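Local coordinates for sensor protein (Bacteroides thetaiotaomicron, PDB 2X7X) that binds beta-D-fructose through this periplasmic domain of a hybrid two-component sensor, which probably signals as a histidine kinase, at residues S49-D54 and L66-N71; L92-I97 and F243-N248; L233-V238 and T279-M284. All blocks are in the same frame, centred on the assembly; numbering follows the deposited sequence.

Contact 1 of 3, residues S49-D54 and L66-N71; sequences SKQAED and LIISAN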
# COMPACT_ATOMS: atom_id res chain seq x y z
N SER A 49 12.49 -5.64 35.29
CA SER A 49 12.91 -4.64 36.27
C SER A 49 12.91 -3.24 35.69
O SER A 49 12.31 -2.34 36.27
CB SER A 49 14.27 -4.99 36.86
OG SER A 49 14.18 -6.21 37.57
N LYS A 50 13.57 -3.07 34.55
CA LYS A 50 13.65 -1.75 33.93
C LYS A 50 12.24 -1.24 33.67
O LYS A 50 11.94 -0.07 33.92
CB LYS A 50 14.47 -1.80 32.64
CG LYS A 50 15.52 -0.69 32.46
CD LYS A 50 14.91 0.66 32.08
N GLN A 51 11.36 -2.12 33.18
CA GLN A 51 9.98 -1.71 32.92
C GLN A 51 9.20 -1.28 34.20
O GLN A 51 8.41 -0.33 34.16
CB GLN A 51 9.21 -2.74 32.08
CG GLN A 51 7.98 -2.13 31.41
CD GLN A 51 7.31 -3.04 30.42
OE1 GLN A 51 7.03 -4.20 30.70
NE2 GLN A 51 7.02 -2.51 29.25
N ALA A 52 9.43 -1.96 35.32
CA ALA A 52 8.94 -1.48 36.62
C ALA A 52 9.50 -0.08 36.91
O ALA A 52 8.75 0.87 37.14
CB ALA A 52 9.28 -2.46 37.75
N GLU A 53 10.83 0.04 36.85
CA GLU A 53 11.51 1.32 37.02
C GLU A 53 10.89 2.43 36.16
O GLU A 53 10.64 3.53 36.65
CB GLU A 53 13.02 1.18 36.77
CG GLU A 53 13.69 0.20 37.74
CD GLU A 53 15.22 0.22 37.67
OE1 GLU A 53 15.81 1.33 37.66
OE2 GLU A 53 15.82 -0.88 37.64
N ASP A 54 10.62 2.12 34.89
CA ASP A 54 9.99 3.09 34.01
C ASP A 54 8.56 3.43 34.45
O ASP A 54 8.15 4.60 34.41
CB ASP A 54 10.02 2.62 32.55
CG ASP A 54 11.44 2.40 32.02
OD1 ASP A 54 12.34 3.23 32.28
OD2 ASP A 54 11.67 1.38 31.34
N LEU A 66 -0.88 6.78 31.16
CA LEU A 66 0.19 5.81 30.95
C LEU A 66 -0.14 4.83 29.82
O LEU A 66 -1.17 4.17 29.84
CB LEU A 66 0.50 5.06 32.24
CG LEU A 66 1.73 4.16 32.21
CD1 LEU A 66 2.52 4.28 33.49
CD2 LEU A 66 1.34 2.72 31.93
N ILE A 67 0.76 4.77 28.84
CA ILE A 67 0.69 3.78 27.77
C ILE A 67 1.80 2.76 27.99
O ILE A 67 2.98 3.10 28.00
CB ILE A 67 0.83 4.42 26.36
CG1 ILE A 67 -0.37 5.32 26.05
CG2 ILE A 67 0.90 3.35 25.28
CD1 ILE A 67 -0.07 6.34 24.97
N ILE A 68 1.41 1.50 28.18
CA ILE A 68 2.39 0.43 28.40
C ILE A 68 2.17 -0.80 27.52
O ILE A 68 1.03 -1.21 27.24
CB ILE A 68 2.46 -0.00 29.91
CG1 ILE A 68 3.56 -1.04 30.12
CG2 ILE A 68 1.13 -0.55 30.39
CD1 ILE A 68 3.76 -1.47 31.54
N SER A 69 3.28 -1.38 27.09
CA SER A 69 3.30 -2.70 26.47
C SER A 69 4.04 -3.68 27.40
O SER A 69 5.28 -3.66 27.46
CB SER A 69 3.96 -2.62 25.09
OG SER A 69 4.43 -3.89 24.69
N ALA A 70 3.29 -4.53 28.09
CA ALA A 70 3.82 -5.38 29.18
C ALA A 70 4.77 -6.50 28.75
O ALA A 70 4.34 -7.50 28.16
CB ALA A 70 2.66 -5.94 30.00
N ASN A 71 6.06 -6.35 29.08
CA ASN A 71 7.14 -7.25 28.63
C ASN A 71 6.83 -8.73 28.77
O ASN A 71 7.01 -9.50 27.83
CB ASN A 71 8.44 -6.94 29.36
CG ASN A 71 9.61 -7.76 28.85
OD1 ASN A 71 10.02 -7.62 27.70
ND2 ASN A 71 10.16 -8.60 29.70
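Gln51, on helix 48-60, faces the turn that follows strand 65-68, and the backbones come nearest at Gln51 and Asn71, with CA atoms 7.6 Å apart. The glutamine spans that gap with an extended side chain: CG lies anti to the backbone N (chi1 -160°), and the chain runs straight on, so that the amide arrives end-on at the turn. There it reads one acceptor and one donor of the main chain. Asn71 N gives its hydrogen to Gln51 OE1 at 2.9 Å, nearly straight and in the carbonyl plane, on a lone pair. Gln51 NE2 in turn donates to Ser69 O at 2.7 Å; Ser69 O lies close to the plane of the glutamine amide, but NE2 stands above the Ser69 carbonyl plane, off its lone pairs. Two bonds, one at each end of the amide, fix its rotation and satisfy polar groups in a buried place. Glutamine suits this position because it carries both a donor and an acceptor on a reach of two methylenes. Ile68 supplies the apolar side, its CG1 lying 3.9 Å from Gln51 NE2. Of the Asn71 side chain only CB comes near, 3.4 Å from Gln51 OE1, while its amide turns away to bond Asn48. Ser69 OG bonds Asp94, which binds fructose, so the braced turn belongs to the ligand-binding edge of the parallel sheet, where strand ends carry the pocket loops of a periplasmic binding protein.

Contact 2 of 3, residues L92-I97 and F243-N248; sequences LVDRKI and FIYPTN. With FRU (beta-D-fructofuranose), chain E.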
# COMPACT_ATOMS: atom_id res chain seq x y z
N LEU A 92 -3.19 -0.34 27.73
CA LEU A 92 -2.41 -1.48 27.31
C LEU A 92 -2.37 -1.54 25.79
O LEU A 92 -3.42 -1.53 25.13
CB LEU A 92 -2.99 -2.78 27.87
CG LEU A 92 -3.12 -2.93 29.39
CD1 LEU A 92 -3.74 -4.26 29.68
CD2 LEU A 92 -1.80 -2.80 30.13
N VAL A 93 -1.15 -1.59 25.25
CA VAL A 93 -0.95 -1.79 23.82
C VAL A 93 -0.26 -3.11 23.54
O VAL A 93 0.72 -3.47 24.22
CB VAL A 93 -0.11 -0.65 23.18
CG1 VAL A 93 -0.08 -0.83 21.68
CG2 VAL A 93 -0.70 0.68 23.49
N ASP A 94 -0.75 -3.83 22.52
CA ASP A 94 -0.03 -4.96 21.92
C ASP A 94 0.12 -6.16 22.88
O ASP A 94 -0.48 -7.20 22.66
CB ASP A 94 1.30 -4.47 21.27
CG ASP A 94 2.42 -5.49 21.35
OD1 ASP A 94 2.26 -6.63 20.88
OD2 ASP A 94 3.50 -5.13 21.86
N ARG A 95 0.91 -6.01 23.94
CA ARG A 95 1.00 -7.06 24.95
C ARG A 95 0.03 -6.80 26.09
O ARG A 95 -0.34 -5.65 26.32
CB ARG A 95 2.42 -7.17 25.47
CG ARG A 95 3.40 -7.29 24.37
CD ARG A 95 4.71 -7.86 24.83
NE ARG A 95 5.64 -7.87 23.70
CZ ARG A 95 6.94 -8.12 23.80
NH1 ARG A 95 7.51 -8.39 24.97
NH2 ARG A 95 7.66 -8.09 22.70
N LYS A 96 -0.40 -7.86 26.76
CA LYS A 96 -1.43 -7.78 27.80
C LYS A 96 -0.87 -8.14 29.19
O LYS A 96 0.25 -8.62 29.32
CB LYS A 96 -2.57 -8.77 27.52
CG LYS A 96 -3.45 -8.55 26.30
CD LYS A 96 -4.15 -9.88 26.01
CE LYS A 96 -5.10 -9.83 24.85
NZ LYS A 96 -5.52 -11.22 24.44
N ILE A 97 -1.70 -7.92 30.22
CA ILE A 97 -1.43 -8.41 31.57
C ILE A 97 -2.48 -9.46 31.93
O ILE A 97 -3.27 -9.88 31.07
CB ILE A 97 -1.39 -7.28 32.61
CG1 ILE A 97 -2.69 -6.48 32.62
CG2 ILE A 97 -0.19 -6.37 32.37
CD1 ILE A 97 -2.85 -5.54 33.80
N PHE A 243 2.81 -11.75 8.34
CA PHE A 243 1.51 -11.18 8.67
C PHE A 243 1.65 -9.81 9.26
O PHE A 243 2.56 -9.57 10.06
CB PHE A 243 0.74 -12.12 9.61
CG PHE A 243 0.21 -13.32 8.92
CD1 PHE A 243 -1.09 -13.35 8.45
CD2 PHE A 243 1.05 -14.41 8.68
CE1 PHE A 243 -1.58 -14.47 7.78
CE2 PHE A 243 0.59 -15.53 8.01
CZ PHE A 243 -0.73 -15.57 7.56
N ILE A 244 0.79 -8.90 8.82
CA ILE A 244 0.81 -7.53 9.31
C ILE A 244 0.52 -7.51 10.79
O ILE A 244 -0.55 -7.94 11.23
CB ILE A 244 -0.21 -6.65 8.56
CG1 ILE A 244 0.26 -6.40 7.12
CG2 ILE A 244 -0.46 -5.33 9.32
CD1 ILE A 244 -0.60 -5.43 6.33
N TYR A 245 1.49 -7.05 11.58
CA TYR A 245 1.24 -6.76 12.98
C TYR A 245 1.29 -5.25 13.15
O TYR A 245 2.38 -4.66 13.24
CB TYR A 245 2.22 -7.47 13.91
CG TYR A 245 1.79 -7.44 15.36
CD1 TYR A 245 0.55 -7.96 15.75
CD2 TYR A 245 2.61 -6.88 16.34
CE1 TYR A 245 0.13 -7.94 17.09
CE2 TYR A 245 2.20 -6.85 17.68
CZ TYR A 245 0.96 -7.39 18.04
OH TYR A 245 0.54 -7.38 19.36
N PRO A 246 0.11 -4.62 13.15
CA PRO A 246 0.03 -3.16 12.97
C PRO A 246 0.43 -2.37 14.20
O PRO A 246 0.10 -2.74 15.33
CB PRO A 246 -1.44 -2.92 12.62
CG PRO A 246 -2.18 -4.06 13.27
CD PRO A 246 -1.21 -5.24 13.29
N THR A 247 1.17 -1.29 13.96
CA THR A 247 1.66 -0.40 14.99
C THR A 247 0.57 0.60 15.38
O THR A 247 0.28 0.77 16.56
CB THR A 247 2.93 0.33 14.53
OG1 THR A 247 2.68 0.97 13.28
CG2 THR A 247 4.09 -0.65 14.35
N ASN A 248 -0.03 1.24 14.37
CA ASN A 248 -1.13 2.20 14.53
C ASN A 248 -0.96 3.19 15.68
O ASN A 248 -1.87 3.41 16.48
CB ASN A 248 -2.47 1.46 14.60
CG ASN A 248 -2.97 1.01 13.21
OD1 ASN A 248 -2.62 1.59 12.18
ND2 ASN A 248 -3.81 -0.02 13.20
C1 FRU E . 8.41 -5.52 18.61
C2 FRU E . 8.06 -7.00 18.63
C3 FRU E . 7.49 -7.47 17.30
C4 FRU E . 6.41 -8.45 17.74
C5 FRU E . 5.86 -7.73 18.97
C6 FRU E . 5.14 -8.63 19.98
O1 FRU E . 9.25 -5.22 19.72
O2 FRU E . 9.23 -7.74 19.01
O3 FRU E . 8.47 -8.05 16.43
O4 FRU E . 5.42 -8.69 16.73
O5 FRU E . 7.04 -7.21 19.59
O6 FRU E . 4.57 -7.81 21.02
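Tyr245 meets Asp94 across the cleft, just after strand 241-244 has given way to the connection leading to helix 249-260. At Tyr245 the ring CG stands anti to the backbone N (chi1 -167°), which sends the phenol toward the loop 94-97. Its OH donates to Asp94 OD1 across a very short modelled distance, 2.4 Å, whose exact value is uncertain at this resolution. The carboxylate touches the ring at its edge, near the ring plane, with its own plane turned 75° from it. Asn110 ND2 also bonds the OH, and Arg146 makes a cation-pi contact with the ring.

Two strand-end loops thus meet over the sugar, as in periplasmic binding proteins, which hold their ligand between two alpha/beta lobes. Fructose O6 donates to Asp94 OD1 at 2.6 Å and accepts from Arg95 NE at 2.9 Å, the latter bond approaching near the guanidinium plane. Arg95 NH2 reaches the ring oxygen O5 at 3.3 Å, and Tyr245 CD2 lies 3.4 Å from O4. An acid and an arginine side by side can therefore match both roles of one hydroxyl, while Arg20 pairs with Asp94 OD2. A phenylalanine here in place of the tyrosine would probably leave Asp94 OD1 without this donor and Asn110 ND2 without its acceptor. Further along, Thr247 turns its CB away from the loop 94-97, and its OG1 bonds Glu26 and Lys22 of helix 18-31.

Contact 3 of 3, residues L233-V238 and T279-M284; sequences LVLDSV and TNAHVM. With PO4 (phosphate ion), chain H.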
# COMPACT_ATOMS: atom_id res chain seq x y z
N LEU A 233 12.03 -8.64 2.95
CA LEU A 233 12.34 -10.08 2.99
C LEU A 233 11.43 -10.95 2.11
O LEU A 233 11.85 -12.01 1.62
CB LEU A 233 12.34 -10.59 4.43
CG LEU A 233 13.45 -10.08 5.35
CD1 LEU A 233 13.26 -10.64 6.77
CD2 LEU A 233 14.86 -10.37 4.82
N VAL A 234 10.19 -10.51 1.92
CA VAL A 234 9.28 -11.20 1.02
C VAL A 234 9.66 -10.88 -0.41
O VAL A 234 9.76 -11.79 -1.26
CB VAL A 234 7.82 -10.79 1.25
CG1 VAL A 234 6.92 -11.48 0.26
CG2 VAL A 234 7.40 -11.14 2.64
N LEU A 235 9.89 -9.60 -0.68
CA LEU A 235 10.31 -9.16 -2.02
C LEU A 235 11.63 -9.81 -2.44
O LEU A 235 11.85 -10.05 -3.63
CB LEU A 235 10.42 -7.64 -2.10
CG LEU A 235 9.11 -6.88 -2.08
CD1 LEU A 235 9.41 -5.44 -1.67
CD2 LEU A 235 8.36 -6.97 -3.42
N ASP A 236 12.49 -10.08 -1.45
CA ASP A 236 13.78 -10.70 -1.73
C ASP A 236 13.72 -12.22 -1.74
O ASP A 236 14.76 -12.86 -1.81
CB ASP A 236 14.85 -10.19 -0.76
CG ASP A 236 15.22 -8.74 -0.99
OD1 ASP A 236 14.95 -8.21 -2.09
OD2 ASP A 236 15.77 -8.10 -0.07
N SER A 237 12.52 -12.79 -1.64
CA SER A 237 12.35 -14.25 -1.66
C SER A 237 12.99 -14.99 -0.48
O SER A 237 13.27 -16.19 -0.57
CB SER A 237 12.84 -14.85 -2.98
OG SER A 237 11.78 -14.92 -3.92
N VAL A 238 13.23 -14.27 0.62
CA VAL A 238 13.75 -14.87 1.85
C VAL A 238 12.61 -15.40 2.74
O VAL A 238 12.68 -16.50 3.28
CB VAL A 238 14.61 -13.85 2.63
CG1 VAL A 238 15.07 -14.43 3.98
CG2 VAL A 238 15.82 -13.41 1.77
N THR A 279 2.41 -12.74 -3.96
CA THR A 279 1.30 -12.25 -4.77
C THR A 279 0.93 -10.77 -4.49
O THR A 279 0.41 -10.10 -5.38
CB THR A 279 0.02 -13.17 -4.65
OG1 THR A 279 -0.78 -12.76 -3.54
CG2 THR A 279 0.42 -14.66 -4.45
N ASN A 280 1.22 -10.27 -3.29
CA ASN A 280 0.84 -8.89 -2.94
C ASN A 280 1.94 -7.98 -2.40
O ASN A 280 1.65 -6.87 -1.95
CB ASN A 280 -0.35 -8.88 -1.97
CG ASN A 280 0.00 -9.40 -0.56
OD1 ASN A 280 1.17 -9.49 -0.16
ND2 ASN A 280 -1.03 -9.75 0.18
N ALA A 281 3.18 -8.43 -2.43
CA ALA A 281 4.26 -7.64 -1.82
C ALA A 281 4.56 -6.37 -2.62
O ALA A 281 4.79 -5.29 -2.04
CB ALA A 281 5.52 -8.49 -1.63
N HIS A 282 4.54 -6.50 -3.94
CA HIS A 282 4.81 -5.38 -4.85
C HIS A 282 3.85 -4.19 -4.68
O HIS A 282 4.31 -3.06 -4.49
CB HIS A 282 4.86 -5.87 -6.30
CG HIS A 282 5.37 -4.85 -7.27
ND1 HIS A 282 4.95 -4.81 -8.59
CD2 HIS A 282 6.24 -3.83 -7.12
CE1 HIS A 282 5.55 -3.81 -9.21
NE2 HIS A 282 6.34 -3.19 -8.34
N VAL A 283 2.53 -4.42 -4.73
CA VAL A 283 1.60 -3.30 -4.56
C VAL A 283 1.71 -2.70 -3.17
O VAL A 283 1.56 -1.50 -3.01
CB VAL A 283 0.11 -3.61 -4.88
CG1 VAL A 283 -0.04 -4.20 -6.27
CG2 VAL A 283 -0.53 -4.49 -3.83
N MET A 284 2.01 -3.53 -2.17
CA MET A 284 2.20 -3.03 -0.82
C MET A 284 3.40 -2.11 -0.76
O MET A 284 3.34 -1.08 -0.10
CB MET A 284 2.31 -4.15 0.22
CG MET A 284 2.08 -3.61 1.63
SD MET A 284 2.33 -4.73 3.02
CE MET A 284 2.43 -3.59 4.39
P PO4 H . 3.24 -7.02 -11.11
O1 PO4 H . 2.02 -6.79 -11.97
O2 PO4 H . 3.86 -8.36 -11.43
O3 PO4 H . 4.25 -5.94 -11.38
O4 PO4 H . 2.88 -6.99 -9.64
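Ala281 opens the long C-terminal helix 281-304, and its methyl group packs against the end of the short helix 230-235. The contact is a small apolar one, partly buried, with no hydrogen bond between the two segments. The backbones approach closely, the CA atoms of Leu235 and Ala281 being 6.2 Å apart, and a side chain no larger than a methyl suits so narrow a gap. Ala281 CB receives two branched neighbours: Val234 CG1 at 3.8 Å and Leu235 CD2 at 3.7 Å. Val234 CG1 lies anti to the backbone N (chi1 177°), which brings this branch to the alanine, while the valine side chain also packs on Leu239 and on Thr242 of strand 241-244. Leu235 reaches across with its CD2 branch, which also passes 3.9 Å from His282 N and so lies alongside the first turn of the long helix.

Helix 230-235 ends here in a Schellman motif. Val238 N bonds Leu233 O at 2.8 Å and Ser237 N bonds Val234 O at 3.0 Å, with Ser237, at positive phi, as the C-prime residue. The chain is thereby turned out of the helix just beyond the two apolar residues that touch Ala281.

On the second segment, Asn280 sits at the N-cap position, but its side chain turns back to bond Asp277 N and Val275 O. His282 directs its ring edge at a phosphate ion, probably from the crystallisation liquor: ND1 donates to O4 at 3.2 Å, almost straight, and only weakly to O3. The same phosphate is bonded by Val275 N of the second subunit. Asn280 of that subunit packs on Asn280 of this one, and its Gln287 packs on Met284.

The contacts follow the length of the periplasmic domain. Contacts 1 and 2 have centres 15 Å apart and share the parallel sheet, in which strands 65-68 and 90-93 are neighbours; they touch directly, Ile68 O lying 3.0 Å from Val93 N. Contact 2 then crosses to the mixed sheet through strand 241-244, closing the fructose site between the two. Contact 3, about 23 Å from contact 2 between centres and 34 Å from contact 1, lies on the opposite side of the chain's centre from contact 1. Along the chain, contact 1 closes first, whereas the segments of contacts 2 and 3 alternate. These two touch where Ile244 CD1 packs 4.0 Å from Met284 CE, joining the pocket strand to the C-terminal helix.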